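Local coordinates for protein endoribonuclease ToxN (Pectobacterium atrosepticum, PDB 2XDB) that cleaves RNA as the toxic endoribonuclease of an antiviral type III toxin-antitoxin system, each monomer binding one repeat of the ToxI antitoxin RNA, at residues 50-55 with 83-88; 69-74 with 119-124; 87-92 with 148-153. One frame throughout, in Å; residues are numbered along the deposited sequence.

All three contacts belong to one antiparallel sheet and the helices packed on it. Along the chain the segments come in the order 50-55, 69-74, 83-88, 87-92, 119-124 and 148-153. Strand 80-91 is the common element. It pairs with strand 45-52 in interaction 1, adjoins strand 69-73 of interaction 2, and meets the start of helix 150-156 in interaction 3. The centres of interactions 1 and 2 are about 13 Å apart, and those of 1 and 3 about 14 Å. The centres of 2 and 3 are about 23 Å apart, on opposite sides of the chain's centre. K87 and F88, which touch the RNA, take part in both interactions 1 and 3.

Interaction 1. Residues 50-55 with 83-88. With nucleotides of chain B.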
loop_
_atom_site.group_PDB
_atom_site.type_symbol
_atom_site.label_atom_id
_atom_site.label_comp_id
_atom_site.label_asym_id
_atom_site.label_seq_id
_atom_site.Cartn_x
_atom_site.Cartn_y
_atom_site.Cartn_z
ATOM N N PRO A 50 0.192 1.487 0.115
ATOM C CA PRO A 50 1.047 2.070 1.145
ATOM C C PRO A 50 0.594 1.651 2.529
ATOM O O PRO A 50 -0.611 1.545 2.768
ATOM C CB PRO A 50 0.830 3.573 0.958
ATOM C CG PRO A 50 -0.575 3.668 0.456
ATOM C CD PRO A 50 -0.789 2.454 -0.406
ATOM N N LEU A 51 1.550 1.403 3.421
ATOM C CA LEU A 51 1.256 1.216 4.829
ATOM C C LEU A 51 1.357 2.583 5.506
ATOM O O LEU A 51 2.143 3.431 5.080
ATOM C CB LEU A 51 2.275 0.277 5.451
ATOM C CG LEU A 51 2.328 -1.174 4.993
ATOM C CD1 LEU A 51 3.592 -1.830 5.519
ATOM C CD2 LEU A 51 1.125 -1.870 5.538
ATOM N N THR A 52 0.562 2.797 6.551
ATOM C CA THR A 52 0.605 4.039 7.318
ATOM C C THR A 52 0.483 3.769 8.819
ATOM O O THR A 52 -0.153 2.801 9.244
ATOM C CB THR A 52 -0.487 5.056 6.876
ATOM O OG1 THR A 52 -0.481 6.178 7.763
ATOM C CG2 THR A 52 -1.853 4.439 6.923
ATOM N N SER A 53 1.107 4.626 9.616
ATOM C CA SER A 53 1.091 4.454 11.059
ATOM C C SER A 53 -0.262 4.890 11.615
ATOM O O SER A 53 -1.011 5.589 10.937
ATOM C CB SER A 53 2.249 5.230 11.704
ATOM O OG SER A 53 2.318 6.577 11.247
ATOM N N PRO A 54 -0.584 4.474 12.849
ATOM C CA PRO A 54 -1.873 4.808 13.466
ATOM C C PRO A 54 -2.128 6.301 13.529
ATOM O O PRO A 54 -1.228 7.076 13.851
ATOM C CB PRO A 54 -1.738 4.258 14.884
ATOM C CG PRO A 54 -0.780 3.128 14.745
ATOM C CD PRO A 54 0.219 3.583 13.704
ATOM N N LYS A 55 -3.355 6.681 13.191
ATOM C CA LYS A 55 -3.848 8.036 13.347
ATOM C C LYS A 55 -5.194 7.919 14.036
ATOM O O LYS A 55 -5.817 6.861 14.000
ATOM C CB LYS A 55 -4.001 8.711 11.990
ATOM C CG LYS A 55 -2.688 9.186 11.414
ATOM C CD LYS A 55 -2.572 8.847 9.938
ATOM C CE LYS A 55 -1.135 8.996 9.428
ATOM N NZ LYS A 55 -0.181 8.025 10.058
ATOM N N LEU A 83 -2.416 0.629 9.247
ATOM C CA LEU A 83 -3.326 0.086 8.253
ATOM C C LEU A 83 -2.756 0.172 6.865
ATOM O O LEU A 83 -1.886 0.989 6.608
ATOM C CB LEU A 83 -4.681 0.795 8.304
ATOM C CG LEU A 83 -4.784 2.276 7.948
ATOM C CD1 LEU A 83 -4.650 2.482 6.453
ATOM C CD2 LEU A 83 -6.125 2.803 8.433
ATOM N N ILE A 84 -3.243 -0.695 5.979
ATOM C CA ILE A 84 -2.886 -0.655 4.572
ATOM C C ILE A 84 -3.862 0.295 3.895
ATOM O O ILE A 84 -5.071 0.089 3.955
ATOM C CB ILE A 84 -3.033 -2.030 3.932
ATOM C CG1 ILE A 84 -2.160 -3.061 4.635
ATOM C CG2 ILE A 84 -2.673 -1.973 2.467
ATOM C CD1 ILE A 84 -2.341 -4.476 4.074
ATOM N N ASN A 85 -3.355 1.350 3.270
ATOM C CA ASN A 85 -4.242 2.325 2.648
ATOM C C ASN A 85 -4.577 1.958 1.202
ATOM O O ASN A 85 -4.059 2.550 0.251
ATOM C CB ASN A 85 -3.648 3.717 2.737
ATOM C CG ASN A 85 -4.603 4.712 3.349
ATOM O OD1 ASN A 85 -5.821 4.575 3.241
ATOM N ND2 ASN A 85 -4.053 5.726 4.001
ATOM N N LEU A 86 -5.442 0.963 1.048
ATOM C CA LEU A 86 -5.803 0.465 -0.265
ATOM C C LEU A 86 -6.241 1.557 -1.257
ATOM O O LEU A 86 -5.970 1.452 -2.452
ATOM C CB LEU A 86 -6.893 -0.603 -0.134
ATOM C CG LEU A 86 -6.458 -1.829 0.652
ATOM C CD1 LEU A 86 -7.633 -2.740 0.871
ATOM C CD2 LEU A 86 -5.321 -2.560 -0.064
ATOM N N LYS A 87 -6.922 2.592 -0.779
ATOM C CA LYS A 87 -7.474 3.582 -1.703
ATOM C C LYS A 87 -6.407 4.413 -2.389
ATOM O O LYS A 87 -6.691 5.137 -3.335
ATOM C CB LYS A 87 -8.509 4.482 -1.022
ATOM C CG LYS A 87 -8.047 5.226 0.191
ATOM C CD LYS A 87 -9.202 6.093 0.687
ATOM C CE LYS A 87 -8.771 7.140 1.694
ATOM N NZ LYS A 87 -8.204 6.482 2.904
ATOM N N PHE A 88 -5.171 4.297 -1.920
ATOM C CA PHE A 88 -4.057 4.948 -2.597
ATOM C C PHE A 88 -3.030 3.968 -3.124
ATOM O O PHE A 88 -1.868 4.316 -3.242
ATOM C CB PHE A 88 -3.369 5.938 -1.676
ATOM C CG PHE A 88 -4.294 6.942 -1.100
ATOM C CD1 PHE A 88 -4.338 7.161 0.264
ATOM C CD2 PHE A 88 -5.145 7.656 -1.920
ATOM C CE1 PHE A 88 -5.207 8.088 0.797
ATOM C CE2 PHE A 88 -6.017 8.588 -1.388
ATOM C CZ PHE A 88 -6.051 8.797 -0.029
ATOM P P U B 2 -3.748 10.665 6.478
ATOM O OP1 U B 2 -4.658 10.895 7.615
ATOM O OP2 U B 2 -3.246 9.297 6.205
ATOM O "O5'" U B 2 -4.426 11.270 5.184
ATOM C "C5'" U B 2 -5.007 12.562 5.169
ATOM C "C4'" U B 2 -5.508 12.892 3.788
ATOM O "O4'" U B 2 -4.395 13.031 2.866
ATOM C "C3'" U B 2 -6.388 11.832 3.154
ATOM O "O3'" U B 2 -7.722 11.922 3.600
ATOM C "C2'" U B 2 -6.235 12.124 1.675
ATOM O "O2'" U B 2 -7.024 13.251 1.343
ATOM C "C1'" U B 2 -4.768 12.540 1.593
ATOM N N1 U B 2 -3.829 11.454 1.230
ATOM C C2 U B 2 -3.653 11.155 -0.100
ATOM O O2 U B 2 -4.257 11.730 -0.976
ATOM N N3 U B 2 -2.759 10.153 -0.368
ATOM C C4 U B 2 -2.020 9.434 0.547
ATOM O O4 U B 2 -1.240 8.561 0.163
ATOM C C5 U B 2 -2.251 9.808 1.903
ATOM C C6 U B 2 -3.120 10.780 2.189
ATOM P P U B 3 -8.750 10.742 3.307
ATOM O OP1 U B 3 -7.959 9.488 3.290
ATOM O OP2 U B 3 -9.515 11.132 2.100
ATOM O "O5'" U B 3 -9.624 10.791 4.627
ATOM C "C5'" U B 3 -9.077 10.216 5.803
ATOM C "C4'" U B 3 -9.430 11.010 7.032
ATOM O "O4'" U B 3 -8.628 12.214 7.102
ATOM C "C3'" U B 3 -10.855 11.516 7.096
ATOM O "O3'" U B 3 -11.751 10.506 7.512
ATOM C "C2'" U B 3 -10.739 12.674 8.076
ATOM O "O2'" U B 3 -10.658 12.188 9.405
ATOM C "C1'" U B 3 -9.373 13.248 7.709
ATOM N N1 U B 3 -9.447 14.383 6.773
ATOM C C2 U B 3 -8.328 15.185 6.683
ATOM O O2 U B 3 -7.312 14.989 7.330
ATOM N N3 U B 3 -8.435 16.227 5.803
ATOM C C4 U B 3 -9.527 16.541 5.025
ATOM O O4 U B 3 -9.459 17.518 4.281
ATOM C C5 U B 3 -10.650 15.662 5.177
ATOM C C6 U B 3 -10.573 14.636 6.028
#
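L51 and T52 pair with I84 and L83 between neighbouring antiparallel strands, 45-52 and 80-91, in the central sheet of this ToxN/AbiQ-family toxin. Three backbone bonds join the segments. T52 and L83 form the hydrogen-bonded pair, with T52 N to L83 O at 3.0 Å and L83 N to T52 O at 3.1 Å. N85 N gives the third to P50 O, at 2.8 Å and 167° at the hydrogen. L51 and I84 are the non-hydrogen-bonded pair. N85, whose N still bonds to P50 O, is the centre of an inverse gamma turn.

Apolar contacts follow the two faces. L51 and I84 lie side by side, with L51 CD2 3.6 Å from I84 CG1; L71 of strand 69-73 packs on both. On the other face T52 CG2 is 3.4 Å from L83 CD1. L83 CG sits between its own backbone N and carbonyl carbon (chi1 65°), which brings the branched end to the T52 methyl. The P50 ring crosses N85 and reaches F88 CB.

The remaining side chains face the RNA or fold back on their own segment. K55 curls back, and its NZ bonds to T52 OG1 and S53 O. The carbon chain of K55 runs past the phosphate of U2 of chain B.

The F88 ring stacks between the base of U2 of chain B on one face and K87 CG on the other. N3 of that uracil is 3.3 Å above the ring centre. K87 NZ bonds to N85 OD1 at 3.1 Å, and the same K87 NZ lies 3.0 Å from OP1 of U3 of chain B.

Interaction 2. Residues 69-74 with 119-124; sequences FKLHEN and QFIRAN
F120 reaches from the last turns of helix 109-123 to the edge strand 69-73 and fills the tight part of this contact. Its CG is trans to the backbone N (chi1 -177°), which sends the ring out to the strand. H72 O lies 3.0 Å above one face of the F120 ring, toward the rim. N124 ND2 lies over the opposite face, held there by a 3.0 Å bond from N124 ND2 to F120 O. N74 ND2 sits at the edge of the F120 ring, near its plane. F69 meets F120 rim to rim, with F69 CE2 3.5 Å from F120 CE1. The H72 ring lies oblique to F120, their planes 42° apart. L71 CD1 adds a contact 4.0 Å from F120 CD1.

The border with Q119 and A123 is looser and more exposed. The Q119 amide stacks on that of N74 at 15°, with N74 CG 3.6 Å from Q119 NE2. A123 only brushes N74 OD1. The N74 side chain also lies about 3 Å from a bound cobalt ion. E73 turns away from the helix segment, and its carboxylate forms a salt bridge with K116 of helix 109-123. F69, H72 and F120 form an aromatic cluster that packs the helix end against the outermost strand of an antiparallel sheet.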
loop_
_atom_site.group_PDB
_atom_site.type_symbol
_atom_site.label_atom_id
_atom_site.label_comp_id
_atom_site.label_asym_id
_atom_site.label_seq_id
_atom_site.Cartn_x
_atom_site.Cartn_y
_atom_site.Cartn_z
ATOM N N PHE A 69 -7.435 -1.555 5.174
ATOM C CA PHE A 69 -7.412 -2.793 5.912
ATOM C C PHE A 69 -6.579 -2.572 7.171
ATOM O O PHE A 69 -5.366 -2.359 7.084
ATOM C CB PHE A 69 -6.842 -3.916 5.049
ATOM C CG PHE A 69 -6.785 -5.238 5.747
ATOM C CD1 PHE A 69 -7.919 -6.018 5.870
ATOM C CD2 PHE A 69 -5.600 -5.699 6.290
ATOM C CE1 PHE A 69 -7.871 -7.237 6.523
ATOM C CE2 PHE A 69 -5.542 -6.923 6.935
ATOM C CZ PHE A 69 -6.679 -7.693 7.054
ATOM N N LYS A 70 -7.227 -2.590 8.334
ATOM C CA LYS A 70 -6.520 -2.385 9.598
ATOM C C LYS A 70 -5.571 -3.542 9.950
ATOM O O LYS A 70 -5.891 -4.708 9.752
ATOM C CB LYS A 70 -7.522 -2.181 10.730
ATOM C CG LYS A 70 -7.894 -0.738 11.036
ATOM C CD LYS A 70 -8.905 -0.686 12.180
ATOM C CE LYS A 70 -8.795 0.590 13.007
ATOM N NZ LYS A 70 -9.837 0.655 14.084
ATOM N N LEU A 71 -4.405 -3.215 10.480
ATOM C CA LEU A 71 -3.440 -4.221 10.914
ATOM C C LEU A 71 -3.371 -4.279 12.436
ATOM O O LEU A 71 -3.417 -3.250 13.102
ATOM C CB LEU A 71 -2.051 -3.866 10.383
ATOM C CG LEU A 71 -1.654 -4.357 8.990
ATOM C CD1 LEU A 71 -2.867 -4.702 8.170
ATOM C CD2 LEU A 71 -0.789 -3.339 8.272
ATOM N N HIS A 72 -3.258 -5.478 12.991
ATOM C CA HIS A 72 -2.896 -5.627 14.400
ATOM C C HIS A 72 -2.219 -6.982 14.605
ATOM O O HIS A 72 -2.252 -7.835 13.717
ATOM C CB HIS A 72 -4.118 -5.484 15.303
ATOM C CG HIS A 72 -5.131 -6.566 15.126
ATOM N ND1 HIS A 72 -6.250 -6.413 14.337
ATOM C CD2 HIS A 72 -5.199 -7.821 15.636
ATOM C CE1 HIS A 72 -6.962 -7.529 14.364
ATOM N NE2 HIS A 72 -6.344 -8.399 15.143
ATOM N N GLU A 73 -1.583 -7.184 15.751
ATOM C CA GLU A 73 -0.912 -8.453 16.003
ATOM C C GLU A 73 -1.891 -9.642 16.084
ATOM O O GLU A 73 -2.930 -9.547 16.739
ATOM C CB GLU A 73 -0.071 -8.370 17.277
ATOM C CG GLU A 73 0.385 -9.734 17.754
ATOM C CD GLU A 73 1.331 -9.680 18.928
ATOM O OE1 GLU A 73 1.425 -8.610 19.576
ATOM O OE2 GLU A 73 1.970 -10.724 19.199
ATOM N N ASN A 74 -1.560 -10.754 15.421
ATOM C CA ASN A 74 -2.368 -11.983 15.503
ATOM C C ASN A 74 -2.720 -12.308 16.948
ATOM O O ASN A 74 -1.833 -12.471 17.799
ATOM C CB ASN A 74 -1.628 -13.192 14.917
ATOM C CG ASN A 74 -1.510 -13.157 13.388
ATOM O OD1 ASN A 74 -2.165 -13.928 12.688
ATOM N ND2 ASN A 74 -0.642 -12.296 12.876
ATOM N N GLN A 119 3.041 -11.279 9.609
ATOM C CA GLN A 119 2.337 -12.478 10.011
ATOM C C GLN A 119 0.849 -12.233 9.935
ATOM O O GLN A 119 0.081 -13.130 9.602
ATOM C CB GLN A 119 2.723 -12.907 11.419
ATOM C CG GLN A 119 2.251 -14.309 11.756
ATOM C CD GLN A 119 2.285 -14.585 13.238
ATOM O OE1 GLN A 119 3.151 -14.077 13.960
ATOM N NE2 GLN A 119 1.343 -15.394 13.707
ATOM N N PHE A 120 0.430 -11.015 10.245
ATOM C CA PHE A 120 -0.990 -10.718 10.177
ATOM C C PHE A 120 -1.443 -10.617 8.721
ATOM O O PHE A 120 -2.424 -11.246 8.320
ATOM C CB PHE A 120 -1.314 -9.446 10.933
ATOM C CG PHE A 120 -2.766 -9.138 10.959
ATOM C CD1 PHE A 120 -3.286 -8.131 10.169
ATOM C CD2 PHE A 120 -3.621 -9.872 11.750
ATOM C CE1 PHE A 120 -4.631 -7.855 10.182
ATOM C CE2 PHE A 120 -4.961 -9.598 11.774
ATOM C CZ PHE A 120 -5.469 -8.586 10.988
ATOM N N ILE A 121 -0.715 -9.827 7.938
ATOM C CA ILE A 121 -0.965 -9.711 6.509
ATOM C C ILE A 121 -1.016 -11.072 5.798
ATOM O O ILE A 121 -1.936 -11.350 5.033
ATOM C CB ILE A 121 0.114 -8.861 5.841
ATOM C CG1 ILE A 121 0.007 -7.404 6.293
ATOM C CG2 ILE A 121 0.005 -8.988 4.358
ATOM C CD1 ILE A 121 1.137 -6.539 5.837
ATOM N N ARG A 122 -0.019 -11.915 6.033
ATOM C CA ARG A 122 0.008 -13.220 5.392
ATOM C C ARG A 122 -1.228 -14.058 5.741
ATOM O O ARG A 122 -1.826 -14.673 4.880
ATOM C CB ARG A 122 1.271 -13.975 5.765
ATOM C CG ARG A 122 1.256 -15.420 5.309
ATOM C CD ARG A 122 2.546 -16.164 5.685
ATOM N NE ARG A 122 2.600 -16.541 7.097
ATOM C CZ ARG A 122 3.436 -15.984 7.967
ATOM N NH1 ARG A 122 3.444 -16.368 9.233
ATOM N NH2 ARG A 122 4.276 -15.041 7.566
ATOM N N ALA A 123 -1.618 -14.062 7.005
ATOM C CA ALA A 123 -2.787 -14.810 7.432
ATOM C C ALA A 123 -4.053 -14.241 6.818
ATOM O O ALA A 123 -5.080 -14.902 6.783
ATOM C CB ALA A 123 -2.892 -14.816 8.965
ATOM N N ASN A 124 -3.985 -13.014 6.329
ATOM C CA ASN A 124 -5.147 -12.400 5.701
ATOM C C ASN A 124 -4.940 -12.018 4.243
ATOM O O ASN A 124 -5.701 -11.216 3.694
ATOM C CB ASN A 124 -5.550 -11.162 6.475
ATOM C CG ASN A 124 -6.156 -11.498 7.791
ATOM O OD1 ASN A 124 -7.306 -11.918 7.850
ATOM N ND2 ASN A 124 -5.388 -11.331 8.865
#

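Interaction 3. Residues 87-92 with 148-153. With nucleotides of chain B.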
loop_
_atom_site.group_PDB
_atom_site.type_symbol
_atom_site.label_atom_id
_atom_site.label_comp_id
_atom_site.label_asym_id
_atom_site.label_seq_id
_atom_site.Cartn_x
_atom_site.Cartn_y
_atom_site.Cartn_z
ATOM N N LYS A 87 -6.922 2.592 -0.779
ATOM C CA LYS A 87 -7.474 3.582 -1.703
ATOM C C LYS A 87 -6.407 4.413 -2.389
ATOM O O LYS A 87 -6.691 5.137 -3.335
ATOM C CB LYS A 87 -8.509 4.482 -1.022
ATOM C CG LYS A 87 -8.047 5.226 0.191
ATOM C CD LYS A 87 -9.202 6.093 0.687
ATOM C CE LYS A 87 -8.771 7.140 1.694
ATOM N NZ LYS A 87 -8.204 6.482 2.904
ATOM N N PHE A 88 -5.171 4.297 -1.920
ATOM C CA PHE A 88 -4.057 4.948 -2.597
ATOM C C PHE A 88 -3.030 3.968 -3.124
ATOM O O PHE A 88 -1.868 4.316 -3.242
ATOM C CB PHE A 88 -3.369 5.938 -1.676
ATOM C CG PHE A 88 -4.294 6.942 -1.100
ATOM C CD1 PHE A 88 -4.338 7.161 0.264
ATOM C CD2 PHE A 88 -5.145 7.656 -1.920
ATOM C CE1 PHE A 88 -5.207 8.088 0.797
ATOM C CE2 PHE A 88 -6.017 8.588 -1.388
ATOM C CZ PHE A 88 -6.051 8.797 -0.029
ATOM N N MET A 89 -3.447 2.747 -3.429
ATOM C CA MET A 89 -2.566 1.799 -4.099
ATOM C C MET A 89 -2.267 2.298 -5.513
ATOM O O MET A 89 -3.033 3.090 -6.068
ATOM C CB MET A 89 -3.217 0.427 -4.169
ATOM C CG MET A 89 -4.472 0.397 -5.011
ATOM S SD MET A 89 -5.212 -1.239 -4.997
ATOM C CE MET A 89 -6.593 -0.968 -6.105
ATOM N N ILE A 90 -1.160 1.835 -6.089
ATOM C CA ILE A 90 -0.716 2.341 -7.384
ATOM C C ILE A 90 -0.127 1.250 -8.272
ATOM O O ILE A 90 0.462 0.290 -7.784
ATOM C CB ILE A 90 0.323 3.450 -7.203
ATOM C CG1 ILE A 90 1.549 2.939 -6.443
ATOM C CG2 ILE A 90 -0.272 4.636 -6.457
ATOM C CD1 ILE A 90 2.596 4.029 -6.252
ATOM N N PRO A 91 -0.308 1.373 -9.588
ATOM C CA PRO A 91 0.307 0.358 -10.438
ATOM C C PRO A 91 1.804 0.621 -10.439
ATOM O O PRO A 91 2.191 1.780 -10.338
ATOM C CB PRO A 91 -0.286 0.655 -11.806
ATOM C CG PRO A 91 -0.580 2.126 -11.771
ATOM C CD PRO A 91 -0.946 2.451 -10.361
ATOM N N ILE A 92 2.631 -0.415 -10.510
ATOM C CA ILE A 92 4.075 -0.209 -10.456
ATOM C C ILE A 92 4.810 -0.824 -11.634
ATOM O O ILE A 92 4.307 -1.715 -12.307
ATOM C CB ILE A 92 4.692 -0.762 -9.160
ATOM C CG1 ILE A 92 4.444 -2.267 -9.041
ATOM C CG2 ILE A 92 4.125 -0.041 -7.961
ATOM C CD1 ILE A 92 5.572 -3.110 -9.580
ATOM N N CYS A 148 -7.162 7.049 -5.580
ATOM C CA CYS A 148 -6.337 7.297 -6.754
ATOM C C CYS A 148 -7.167 6.959 -7.970
ATOM O O CYS A 148 -7.937 5.994 -7.960
ATOM C CB CYS A 148 -5.070 6.435 -6.766
ATOM S SG CYS A 148 -3.785 6.906 -5.588
ATOM N N ASN A 149 -6.999 7.751 -9.020
ATOM C CA ASN A 149 -7.671 7.500 -10.275
ATOM C C ASN A 149 -7.001 6.323 -10.984
ATOM O O ASN A 149 -6.102 6.502 -11.811
ATOM C CB ASN A 149 -7.632 8.759 -11.135
ATOM C CG ASN A 149 -8.411 8.615 -12.416
ATOM O OD1 ASN A 149 -8.775 7.504 -12.838
ATOM N ND2 ASN A 149 -8.667 9.742 -13.060
ATOM N N PHE A 150 -7.440 5.112 -10.655
ATOM C CA PHE A 150 -6.781 3.913 -11.169
ATOM C C PHE A 150 -6.704 3.830 -12.697
ATOM O O PHE A 150 -5.694 3.390 -13.234
ATOM C CB PHE A 150 -7.425 2.657 -10.609
ATOM C CG PHE A 150 -7.467 2.607 -9.113
ATOM C CD1 PHE A 150 -6.300 2.712 -8.372
ATOM C CD2 PHE A 150 -8.676 2.423 -8.446
ATOM C CE1 PHE A 150 -6.333 2.661 -6.979
ATOM C CE2 PHE A 150 -8.719 2.370 -7.059
ATOM C CZ PHE A 150 -7.541 2.487 -6.323
ATOM N N SER A 151 -7.756 4.238 -13.402
ATOM C CA SER A 151 -7.732 4.193 -14.870
ATOM C C SER A 151 -6.676 5.136 -15.453
ATOM O O SER A 151 -5.967 4.780 -16.405
ATOM C CB SER A 151 -9.093 4.551 -15.463
ATOM O OG SER A 151 -10.138 3.771 -14.910
ATOM N N LEU A 152 -6.585 6.340 -14.891
ATOM C CA LEU A 152 -5.649 7.340 -15.380
ATOM C C LEU A 152 -4.216 6.859 -15.131
ATOM O O LEU A 152 -3.389 6.864 -16.047
ATOM C CB LEU A 152 -5.890 8.687 -14.686
ATOM C CG LEU A 152 -5.693 9.980 -15.496
ATOM C CD1 LEU A 152 -5.161 11.133 -14.640
ATOM C CD2 LEU A 152 -4.775 9.737 -16.654
ATOM N N LEU A 153 -3.931 6.443 -13.892
ATOM C CA LEU A 153 -2.624 5.905 -13.554
ATOM C C LEU A 153 -2.317 4.729 -14.469
ATOM O O LEU A 153 -1.216 4.619 -15.014
ATOM C CB LEU A 153 -2.563 5.449 -12.096
ATOM C CG LEU A 153 -2.614 6.534 -11.026
ATOM C CD1 LEU A 153 -2.308 5.972 -9.630
ATOM C CD2 LEU A 153 -1.638 7.630 -11.362
ATOM P P U B 2 -3.748 10.665 6.478
ATOM O OP1 U B 2 -4.658 10.895 7.615
ATOM O OP2 U B 2 -3.246 9.297 6.205
ATOM O "O5'" U B 2 -4.426 11.270 5.184
ATOM C "C5'" U B 2 -5.007 12.562 5.169
ATOM C "C4'" U B 2 -5.508 12.892 3.788
ATOM O "O4'" U B 2 -4.395 13.031 2.866
ATOM C "C3'" U B 2 -6.388 11.832 3.154
ATOM O "O3'" U B 2 -7.722 11.922 3.600
ATOM C "C2'" U B 2 -6.235 12.124 1.675
ATOM O "O2'" U B 2 -7.024 13.251 1.343
ATOM C "C1'" U B 2 -4.768 12.540 1.593
ATOM N N1 U B 2 -3.829 11.454 1.230
ATOM C C2 U B 2 -3.653 11.155 -0.100
ATOM O O2 U B 2 -4.257 11.730 -0.976
ATOM N N3 U B 2 -2.759 10.153 -0.368
ATOM C C4 U B 2 -2.020 9.434 0.547
ATOM O O4 U B 2 -1.240 8.561 0.163
ATOM C C5 U B 2 -2.251 9.808 1.903
ATOM C C6 U B 2 -3.120 10.780 2.189
ATOM P P U B 3 -8.750 10.742 3.307
ATOM O OP1 U B 3 -7.959 9.488 3.290
ATOM O OP2 U B 3 -9.515 11.132 2.100
ATOM O "O5'" U B 3 -9.624 10.791 4.627
ATOM C "C5'" U B 3 -9.077 10.216 5.803
ATOM C "C4'" U B 3 -9.430 11.010 7.032
ATOM O "O4'" U B 3 -8.628 12.214 7.102
ATOM C "C3'" U B 3 -10.855 11.516 7.096
ATOM O "O3'" U B 3 -11.751 10.506 7.512
ATOM C "C2'" U B 3 -10.739 12.674 8.076
ATOM O "O2'" U B 3 -10.658 12.188 9.405
ATOM C "C1'" U B 3 -9.373 13.248 7.709
ATOM N N1 U B 3 -9.447 14.383 6.773
ATOM C C2 U B 3 -8.328 15.185 6.683
ATOM O O2 U B 3 -7.312 14.989 7.330
ATOM N N3 U B 3 -8.435 16.227 5.803
ATOM C C4 U B 3 -9.527 16.541 5.025
ATOM O O4 U B 3 -9.459 17.518 4.281
ATOM C C5 U B 3 -10.650 15.662 5.177
ATOM C C6 U B 3 -10.573 14.636 6.028
#
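M89 and C148 supply what lies on the two faces of the F150 ring. They do so where the N-terminal end of helix 150-156 docks on the last part of strand 80-91, in the antiparallel sheet of the toxin. M89 CE sits over one face in a CH-pi contact, 4.0 Å from the F150 ring centroid. C148 O lies over the centre of the opposite face, 3.5 Å from the F150 ring plane. M89 O is at the ring edge, in its plane, 3.5 Å from F150 CE1. M89 SD stands oblique to the same ring, a Met-aromatic contact. On the F88 ring, C148 SG takes a place at the edge, 5.3 Å from the centroid and 82° off the ring normal. This is a cysteine sulfur-aromatic contact.

With chi1 at 64°, M89 CG is flanked by both backbone branches, and the chain beyond is extended. The side chain thus runs past the F150 rim, and its methyl ends over the ring. Farther along, I90 CG2 packs on L153 CD1, and the P91 ring crosses L153 at about a right angle, with P91 CD 3.8 Å from L153 CB. Y47 of strand 45-52 touches both M89 and P91.

N149 is the N-cap of the helix. Its OD1 accepts from L152 N at 3.2 Å, with the donor well above the carbonyl plane. N149 N forms a hydrogen bond with D18 OD1. Between the segments there is one hydrogen bond, from C148 N to K87 O, 3.0 Å long and 165° at the hydrogen.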